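Local coordinates for protein putative TetR-family transcriptional regulator (Syntrophomonas wolfei subsp. wolfei, PDB 3LWJ) that probably binds DNA through an N-terminal helix-turn-helix and regulates transcription as a putative member of the TetR family, here as a two-chain assembly, at residues N62-F67 and K125-R130; E133-N138 and A162-S167; R137-G142 and G146-V151. All blocks are in the same frame, centred on the assembly; numbering follows the deposited sequence. Where two conformers were deposited one is given.

Interaction 1: residues N62-F67 and K125-R130; sequences NLLEDF and KQFEDR
Leu64 and Phe127 mark the nearest approach of two helical segments, 62-67 and 125-130, whose axes run nearly parallel at 11° and come within 9.5 Å of each other, with the two CA atoms 6.0 Å apart. Phe127 illustrates how one aromatic ring can serve as the main link between two helices. Its CG stands anti to the backbone N (chi1 170°), which carries the ring across to segment 62-67. There Leu64 lays one methyl over a face: CD2 sits 4.1 Å from the centroid of the Phe127 ring, close to the ring normal, a CH-pi contact, while CB of the same leucine touches ring atom CD1 at 3.8 Å. One turn on, Phe67 meets the far end of the ring, its CD2 lying 3.7 Å from Phe127 CZ. The two ring planes are nearly parallel but strongly displaced, with centroids 5.6 Å apart, so little of one ring lies over the other. Nearer the surface, the extended chain of Arg130 reaches back to the other helix, where NH1 gives a weak, bent hydrogen bond to Glu65 O (3.3 Å). The contact thus fastens helix 118-144 to helix 56-79; Tyr110 of helix 104-113 adds an edge-to-face partner to Phe127, Phe67 packs on Leu106 and Ser107 of that same helix, and Asp66 turns to helix 10-28 in a salt bridge with Arg14.

Interaction 2: residues E133-N138 and A162-S167; sequences EFYSRN and AIEKFS. With EDO (1,2-ethanediol), chain B.
The ring of Tyr135 and the carboxylate of Glu164 approach from opposite directions with their planes 77° apart, so the carboxylate stands steeply across the plane of the phenol at its hydroxyl end. Beside them, one face of the Phe134 ring carries Asn138 OD1, 3.2 Å above the plane of that ring and displaced toward its rim. Only the outer ends of the first pair meet: Tyr135 OH lies 3.0 Å from Glu164 OE1, whereas the nearest CA atoms of segments 133-138 and 162-167, those of Tyr135 and Ala162, are 12.1 Å apart. The span is bridged because Glu164 is extended beyond CG (chi2 179°) and the phenol supplies the rest. A water joins the pair, donating to Glu164 OE2 at 2.6 Å and making a weak bond with Tyr135 OH at 2.7 Å; each carboxylate oxygen thus has a polar neighbour in this buried setting. A 1,2-ethanediol, probably from the crystallisation liquor, rests against the base of the tyrosine, its C1 being 3.6 Å from Tyr135 CD1, and its O1 donates a hydrogen bond to Asn138 OD1 at 2.6 Å. Tyr135 also packs on Ala157 and Ile160 of helix 153-173, while Glu164 is flanked by Lys93, Thr96 and Met97 of helix 85-102. The pair lies inside the all-helical C-terminal domain of the TetR fold, where two helices that pack together nearer their connecting loop have diverged; in relatives this domain holds the ligand pocket.

Interaction 3: residues R137-G142 and G146-V151; sequences RNIEYG and GVFKNV. With EDO (1,2-ethanediol), chain B.
Gly142 O is gripped by two backbone amides, those of Val147 and Phe148, at the point where helix 118-144 comes to its end. The termination is a Schellman motif: Gly146, with its positive phi of 76°, is the C-prime residue, and the chain turns back so that Val147 N reaches Gly142 O at 3.0 Å, with the bond from Gly146 N to Ile143 O lying inside it. The two bonds to Gly142 O complement each other in a way that illustrates how one carbonyl can serve two donors. Val147 N lies nearly in line with the C=O bond, although its own N-H is bent, whereas Phe148 N stands well above the carbonyl plane, 2.9 Å from the same oxygen, with an almost straight N-H...O angle of 170°. With this second bond in place, Phe148 lies back against the helix it follows. Its CG lies anti to its own carbonyl carbon (chi1 -59°), and the ring comes down against the last turns: CD2 is 3.5 Å from Gly142 CA, a closeness that the absence of a side chain on Gly142 allows. The ring meets the preceding turn edge-on, with Ile139 O in its plane, while the Ile139 side chain makes a looser apolar contact. Ile139 itself also packs on Val153, Ile156 and Ile160 of the next helix, and Phe89 of helix 85-102 meets Phe148 edge-to-face. From the second subunit, Leu197 packs on Phe148 and Leu198 on Val147, so this helix end is also part of the dimer interface. One turn back along the helix, a salt bridge joins Arg137 to Glu140: NH2 of the arginine meets OE2 of the glutamate at 2.9 Å, the oxygen being approached on its syn side and lying in the guanidinium plane.

How the interactions relate
From the N terminus, interaction 1 comes first, closing a long loop of 57 mainly helical residues by bringing helix 118-144 back against helix 56-79, the helix that also packs on helix 10-28. Interaction 2 opens only after that loop has closed and joins the same helix 118-144 to helix 153-173. Interaction 3 begins on overlapping residues of the same helix, sharing Arg137 and Asn138, but closes a far shorter loop lying within that of interaction 2, at the turn between the two helices. Helix 118-144 is therefore common to all three. Interactions 1 and 2 touch through the Glu128-Lys165 salt bridge, and all three contacts have residues that touch the second subunit.

Interaction 1: residues N62-F67 and K125-R130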
# COMPACT_ATOMS: atom_id res chain seq x y z
N ASN A 62 -11.33 -10.02 14.57
CA ASN A 62 -12.62 -9.53 15.01
C ASN A 62 -12.74 -7.99 14.84
O ASN A 62 -13.77 -7.50 14.41
CB ASN A 62 -12.92 -9.99 16.45
CG ASN A 62 -13.45 -11.45 16.52
OD1 ASN A 62 -14.64 -11.66 16.71
ND2 ASN A 62 -12.56 -12.43 16.37
N LEU A 63 -11.69 -7.25 15.16
CA LEU A 63 -11.64 -5.80 14.89
C LEU A 63 -11.83 -5.52 13.39
O LEU A 63 -12.59 -4.64 13.03
CB LEU A 63 -10.30 -5.21 15.35
CG LEU A 63 -10.11 -5.06 16.86
CD1 LEU A 63 -8.65 -4.85 17.19
CD2 LEU A 63 -10.97 -3.93 17.41
N LEU A 64 -11.17 -6.28 12.53
CA LEU A 64 -11.24 -6.04 11.10
C LEU A 64 -12.54 -6.54 10.45
O LEU A 64 -13.01 -5.95 9.45
CB LEU A 64 -10.04 -6.65 10.39
CG LEU A 64 -8.65 -6.09 10.73
CD1 LEU A 64 -7.54 -7.03 10.20
CD2 LEU A 64 -8.48 -4.69 10.19
N GLU A 65 -13.12 -7.60 10.98
CA GLU A 65 -14.45 -8.05 10.55
C GLU A 65 -15.53 -6.98 10.76
O GLU A 65 -16.35 -6.74 9.89
CB GLU A 65 -14.90 -9.28 11.36
CG GLU A 65 -14.34 -10.58 10.84
CD GLU A 65 -14.49 -11.75 11.82
OE1 GLU A 65 -15.20 -11.61 12.86
OE2 GLU A 65 -13.90 -12.82 11.54
N ASP A 66 -15.52 -6.39 11.95
CA ASP A 66 -16.44 -5.31 12.28
C ASP A 66 -16.21 -4.14 11.34
O ASP A 66 -17.15 -3.51 10.89
CB ASP A 66 -16.19 -4.86 13.71
CG ASP A 66 -16.72 -5.88 14.74
OD1 ASP A 66 -17.22 -6.94 14.32
OD2 ASP A 66 -16.63 -5.64 15.97
N PHE A 67 -14.94 -3.87 11.04
CA PHE A 67 -14.54 -2.75 10.18
C PHE A 67 -15.05 -2.95 8.75
O PHE A 67 -15.69 -2.07 8.18
CB PHE A 67 -13.01 -2.68 10.21
CG PHE A 67 -12.38 -1.34 9.82
CD1 PHE A 67 -13.08 -0.13 9.83
CD2 PHE A 67 -11.02 -1.33 9.51
CE1 PHE A 67 -12.43 1.06 9.51
CE2 PHE A 67 -10.37 -0.15 9.19
CZ PHE A 67 -11.08 1.06 9.20
N LYS A 125 -5.31 -10.22 5.15
CA LYS A 125 -5.71 -10.79 3.85
C LYS A 125 -7.19 -11.11 3.83
O LYS A 125 -7.86 -10.87 2.84
CB LYS A 125 -4.88 -12.03 3.45
CG LYS A 125 -5.12 -12.46 1.98
CD LYS A 125 -4.27 -13.69 1.54
CE LYS A 125 -4.64 -14.15 0.16
NZ LYS A 125 -6.05 -14.66 0.08
N GLN A 126 -7.71 -11.57 4.95
CA GLN A 126 -9.14 -11.85 5.03
C GLN A 126 -9.97 -10.58 4.95
O GLN A 126 -10.98 -10.53 4.26
CB GLN A 126 -9.44 -12.68 6.30
CG GLN A 126 -8.72 -14.00 6.25
CD GLN A 126 -8.99 -14.90 7.45
OE1 GLN A 126 -10.07 -14.86 8.05
NE2 GLN A 126 -8.00 -15.75 7.79
N PHE A 127 -9.54 -9.54 5.65
CA PHE A 127 -10.15 -8.22 5.60
C PHE A 127 -10.11 -7.65 4.15
O PHE A 127 -11.14 -7.36 3.54
CB PHE A 127 -9.43 -7.33 6.61
CG PHE A 127 -9.78 -5.89 6.51
CD1 PHE A 127 -11.03 -5.46 6.91
CD2 PHE A 127 -8.88 -4.97 6.02
CE1 PHE A 127 -11.39 -4.14 6.82
CE2 PHE A 127 -9.23 -3.63 5.92
CZ PHE A 127 -10.49 -3.21 6.33
N GLU A 128 -8.92 -7.58 3.58
CA GLU A 128 -8.75 -7.07 2.22
C GLU A 128 -9.47 -7.88 1.13
O GLU A 128 -10.09 -7.28 0.26
CB GLU A 128 -7.24 -6.88 1.94
CG GLU A 128 -6.73 -5.66 2.75
CD GLU A 128 -5.28 -5.30 2.59
OE1 GLU A 128 -4.47 -6.16 2.21
OE2 GLU A 128 -4.96 -4.13 2.88
N ASP A 129 -9.44 -9.21 1.22
CA ASP A 129 -10.14 -10.09 0.25
C ASP A 129 -11.63 -9.82 0.28
O ASP A 129 -12.32 -9.84 -0.77
CB ASP A 129 -9.88 -11.59 0.54
CG ASP A 129 -8.52 -12.09 0.04
OD1 ASP A 129 -7.77 -11.32 -0.64
OD2 ASP A 129 -8.20 -13.27 0.32
N ARG A 130 -12.14 -9.56 1.48
CA ARG A 130 -13.58 -9.28 1.65
C ARG A 130 -13.98 -7.98 0.96
O ARG A 130 -14.98 -7.94 0.23
CB ARG A 130 -13.93 -9.18 3.13
CG ARG A 130 -15.42 -8.99 3.41
CD ARG A 130 -15.72 -9.27 4.85
NE ARG A 130 -17.09 -8.90 5.23
CZ ARG A 130 -17.49 -8.80 6.49
NH1 ARG A 130 -16.64 -9.02 7.50
NH2 ARG A 130 -18.74 -8.46 6.75

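Interaction 2: residues E133-N138 and A162-S167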
# COMPACT_ATOMS: atom_id res chain seq x y z
N GLU A 133 -13.62 -8.47 -2.96
CA GLU A 133 -14.77 -9.19 -3.50
C GLU A 133 -15.98 -8.26 -3.59
O GLU A 133 -16.63 -8.20 -4.61
CB GLU A 133 -15.11 -10.44 -2.66
CG GLU A 133 -14.18 -11.66 -2.90
N PHE A 134 -16.27 -7.51 -2.54
CA PHE A 134 -17.35 -6.53 -2.62
C PHE A 134 -17.14 -5.52 -3.75
O PHE A 134 -18.04 -5.24 -4.53
CB PHE A 134 -17.47 -5.77 -1.30
CG PHE A 134 -18.68 -4.88 -1.22
CD1 PHE A 134 -19.96 -5.42 -1.35
CD2 PHE A 134 -18.54 -3.50 -1.04
CE1 PHE A 134 -21.09 -4.61 -1.28
CE2 PHE A 134 -19.65 -2.68 -0.99
CZ PHE A 134 -20.93 -3.22 -1.10
N TYR A 135 -15.94 -4.94 -3.83
CA TYR A 135 -15.67 -3.96 -4.87
C TYR A 135 -15.84 -4.61 -6.24
O TYR A 135 -16.37 -3.99 -7.17
CB TYR A 135 -14.25 -3.36 -4.77
CG TYR A 135 -13.90 -2.60 -3.50
CD1 TYR A 135 -14.89 -2.08 -2.65
CD2 TYR A 135 -12.57 -2.35 -3.17
CE1 TYR A 135 -14.57 -1.37 -1.50
CE2 TYR A 135 -12.25 -1.58 -2.01
CZ TYR A 135 -13.26 -1.11 -1.19
OH TYR A 135 -12.99 -0.38 -0.06
N SER A 136 -15.42 -5.87 -6.36
CA SER A 136 -15.61 -6.58 -7.61
C SER A 136 -17.10 -6.70 -7.99
O SER A 136 -17.47 -6.43 -9.13
CB SER A 136 -14.90 -7.94 -7.59
OG SER A 136 -13.52 -7.74 -7.46
N ARG A 137 -17.96 -7.07 -7.03
CA ARG A 137 -19.40 -7.24 -7.31
C ARG A 137 -19.94 -5.93 -7.86
O ARG A 137 -20.64 -5.93 -8.84
CB ARG A 137 -20.23 -7.59 -6.07
CG ARG A 137 -19.85 -8.83 -5.26
CD ARG A 137 -19.99 -10.12 -6.03
NE ARG A 137 -18.82 -10.36 -6.88
CZ ARG A 137 -17.68 -10.95 -6.50
NH1 ARG A 137 -17.50 -11.37 -5.25
NH2 ARG A 137 -16.71 -11.11 -7.40
N ASN A 138 -19.58 -4.82 -7.23
CA ASN A 138 -20.10 -3.52 -7.65
C ASN A 138 -19.59 -3.08 -9.01
O ASN A 138 -20.35 -2.51 -9.77
CB ASN A 138 -19.80 -2.43 -6.63
CG ASN A 138 -20.31 -2.79 -5.22
OD1 ASN A 138 -19.66 -2.47 -4.22
ND2 ASN A 138 -21.44 -3.47 -5.15
N ALA A 162 -5.81 -0.25 -3.14
CA ALA A 162 -4.42 0.23 -3.01
C ALA A 162 -4.33 1.72 -2.73
O ALA A 162 -3.57 2.17 -1.85
CB ALA A 162 -3.58 -0.17 -4.26
N ILE A 163 -5.05 2.53 -3.49
CA ILE A 163 -4.99 3.98 -3.29
C ILE A 163 -5.59 4.36 -1.94
O ILE A 163 -5.16 5.32 -1.25
CB ILE A 163 -5.60 4.79 -4.47
CG1 ILE A 163 -5.21 6.28 -4.42
CG2 ILE A 163 -7.10 4.70 -4.52
CD1 ILE A 163 -3.79 6.56 -4.09
N GLU A 164 -6.63 3.65 -1.56
CA GLU A 164 -7.25 3.89 -0.26
C GLU A 164 -6.24 3.55 0.85
O GLU A 164 -6.05 4.30 1.77
CB GLU A 164 -8.53 3.08 -0.10
CG GLU A 164 -9.67 3.63 -0.95
CD GLU A 164 -10.94 2.83 -0.84
OE1 GLU A 164 -10.88 1.66 -0.44
OE2 GLU A 164 -12.00 3.37 -1.21
N LYS A 165 -5.57 2.40 0.73
CA LYS A 165 -4.60 2.01 1.74
C LYS A 165 -3.45 3.03 1.81
O LYS A 165 -2.96 3.39 2.87
CB LYS A 165 -3.92 0.69 1.35
CG LYS A 165 -4.42 -0.60 1.83
CD LYS A 165 -3.56 -1.74 1.18
CE LYS A 165 -2.33 -2.10 2.02
NZ LYS A 165 -2.66 -2.94 3.25
N PHE A 166 -2.92 3.36 0.65
CA PHE A 166 -1.73 4.24 0.57
C PHE A 166 -2.03 5.66 1.06
O PHE A 166 -1.25 6.23 1.79
CB PHE A 166 -1.19 4.33 -0.84
CG PHE A 166 0.15 5.05 -0.94
CD1 PHE A 166 1.16 4.80 -0.04
CD2 PHE A 166 0.40 5.94 -1.97
CE1 PHE A 166 2.41 5.41 -0.12
CE2 PHE A 166 1.65 6.57 -2.07
CZ PHE A 166 2.65 6.29 -1.14
N SER A 167 -3.16 6.21 0.66
CA SER A 167 -3.52 7.57 1.11
C SER A 167 -3.89 7.57 2.62
O SER A 167 -3.60 8.55 3.33
CB SER A 167 -4.67 8.09 0.24
OG SER A 167 -5.87 7.46 0.65
C1 EDO B . -17.04 -0.88 -5.21
O1 EDO B . -18.03 -0.40 -4.26
C2 EDO B . -16.17 0.11 -5.97
O2 EDO B . -16.87 1.00 -6.86
O HOH W 1 -14.12 1.86 -1.16

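Interaction 3: residues R137-G142 and G146-V151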
# COMPACT_ATOMS: atom_id res chain seq x y z
N ARG A 137 -17.96 -7.07 -7.03
CA ARG A 137 -19.40 -7.24 -7.31
C ARG A 137 -19.94 -5.93 -7.86
O ARG A 137 -20.64 -5.93 -8.84
CB ARG A 137 -20.23 -7.59 -6.07
CG ARG A 137 -19.85 -8.83 -5.26
CD ARG A 137 -19.99 -10.12 -6.03
NE ARG A 137 -18.82 -10.36 -6.88
CZ ARG A 137 -17.68 -10.95 -6.50
NH1 ARG A 137 -17.50 -11.37 -5.25
NH2 ARG A 137 -16.71 -11.11 -7.40
N ASN A 138 -19.58 -4.82 -7.23
CA ASN A 138 -20.10 -3.52 -7.65
C ASN A 138 -19.59 -3.08 -9.01
O ASN A 138 -20.35 -2.51 -9.77
CB ASN A 138 -19.80 -2.43 -6.63
CG ASN A 138 -20.31 -2.79 -5.22
OD1 ASN A 138 -19.66 -2.47 -4.22
ND2 ASN A 138 -21.44 -3.47 -5.15
N ILE A 139 -18.32 -3.38 -9.33
CA ILE A 139 -17.81 -3.10 -10.67
C ILE A 139 -18.53 -3.98 -11.72
O ILE A 139 -18.88 -3.51 -12.79
CB ILE A 139 -16.30 -3.30 -10.76
CG1 ILE A 139 -15.59 -2.20 -9.95
CG2 ILE A 139 -15.86 -3.25 -12.22
CD1 ILE A 139 -14.27 -2.61 -9.36
N GLU A 140 -18.74 -5.24 -11.37
CA GLU A 140 -19.40 -6.18 -12.26
C GLU A 140 -20.80 -5.70 -12.64
O GLU A 140 -21.17 -5.66 -13.83
CB GLU A 140 -19.46 -7.56 -11.61
CG GLU A 140 -18.12 -8.25 -11.56
CD GLU A 140 -18.22 -9.55 -10.80
OE1 GLU A 140 -19.25 -10.21 -10.99
OE2 GLU A 140 -17.32 -9.91 -10.00
N TYR A 141 -21.55 -5.28 -11.62
CA TYR A 141 -22.87 -4.71 -11.82
C TYR A 141 -22.82 -3.56 -12.82
O TYR A 141 -23.61 -3.51 -13.76
CB TYR A 141 -23.47 -4.27 -10.47
CG TYR A 141 -24.91 -3.83 -10.54
CD1 TYR A 141 -25.94 -4.76 -10.64
CD2 TYR A 141 -25.23 -2.47 -10.49
CE1 TYR A 141 -27.29 -4.34 -10.70
CE2 TYR A 141 -26.55 -2.05 -10.54
CZ TYR A 141 -27.58 -2.98 -10.66
OH TYR A 141 -28.86 -2.54 -10.72
N GLY A 142 -21.85 -2.65 -12.66
CA GLY A 142 -21.73 -1.52 -13.58
C GLY A 142 -21.41 -1.90 -15.02
O GLY A 142 -21.79 -1.17 -15.96
N GLY A 146 -23.97 -1.46 -18.49
CA GLY A 146 -23.46 -0.70 -19.61
C GLY A 146 -22.84 0.62 -19.25
O GLY A 146 -22.54 1.43 -20.13
N VAL A 147 -22.64 0.86 -17.96
CA VAL A 147 -22.03 2.09 -17.51
C VAL A 147 -20.50 1.95 -17.50
O VAL A 147 -19.78 2.90 -17.88
CB VAL A 147 -22.62 2.53 -16.16
CG1 VAL A 147 -21.86 3.72 -15.59
CG2 VAL A 147 -24.13 2.89 -16.35
N PHE A 148 -20.00 0.77 -17.12
CA PHE A 148 -18.56 0.54 -17.14
C PHE A 148 -18.16 -0.38 -18.27
O PHE A 148 -18.86 -1.33 -18.59
CB PHE A 148 -18.07 -0.09 -15.82
CG PHE A 148 -18.34 0.73 -14.57
CD1 PHE A 148 -18.31 2.11 -14.57
CD2 PHE A 148 -18.59 0.07 -13.37
CE1 PHE A 148 -18.58 2.81 -13.41
CE2 PHE A 148 -18.82 0.74 -12.22
CZ PHE A 148 -18.82 2.13 -12.22
N LYS A 149 -16.97 -0.14 -18.83
CA LYS A 149 -16.41 -1.00 -19.84
C LYS A 149 -16.15 -2.40 -19.27
O LYS A 149 -15.84 -2.58 -18.08
CB LYS A 149 -15.10 -0.43 -20.42
CG LYS A 149 -15.17 0.88 -21.24
CD LYS A 149 -13.73 1.19 -21.77
CE LYS A 149 -13.61 2.44 -22.65
NZ LYS A 149 -13.82 3.68 -21.90
N ASN A 150 -16.24 -3.38 -20.16
CA ASN A 150 -16.03 -4.76 -19.83
C ASN A 150 -14.54 -5.02 -19.79
O ASN A 150 -13.97 -5.49 -20.74
CB ASN A 150 -16.72 -5.65 -20.88
CG ASN A 150 -16.70 -7.14 -20.51
OD1 ASN A 150 -16.32 -7.54 -19.41
ND2 ASN A 150 -17.11 -7.96 -21.44
N VAL A 151 -13.91 -4.69 -18.69
CA VAL A 151 -12.48 -4.92 -18.51
C VAL A 151 -12.27 -5.88 -17.35
O VAL A 151 -13.18 -6.09 -16.55
CB VAL A 151 -11.75 -3.58 -18.23
CG1 VAL A 151 -11.84 -2.68 -19.48
CG2 VAL A 151 -12.32 -2.90 -16.96
C1 EDO B . -17.04 -0.88 -5.21
O1 EDO B . -18.03 -0.40 -4.26
C2 EDO B . -16.17 0.11 -5.97
O2 EDO B . -16.87 1.00 -6.86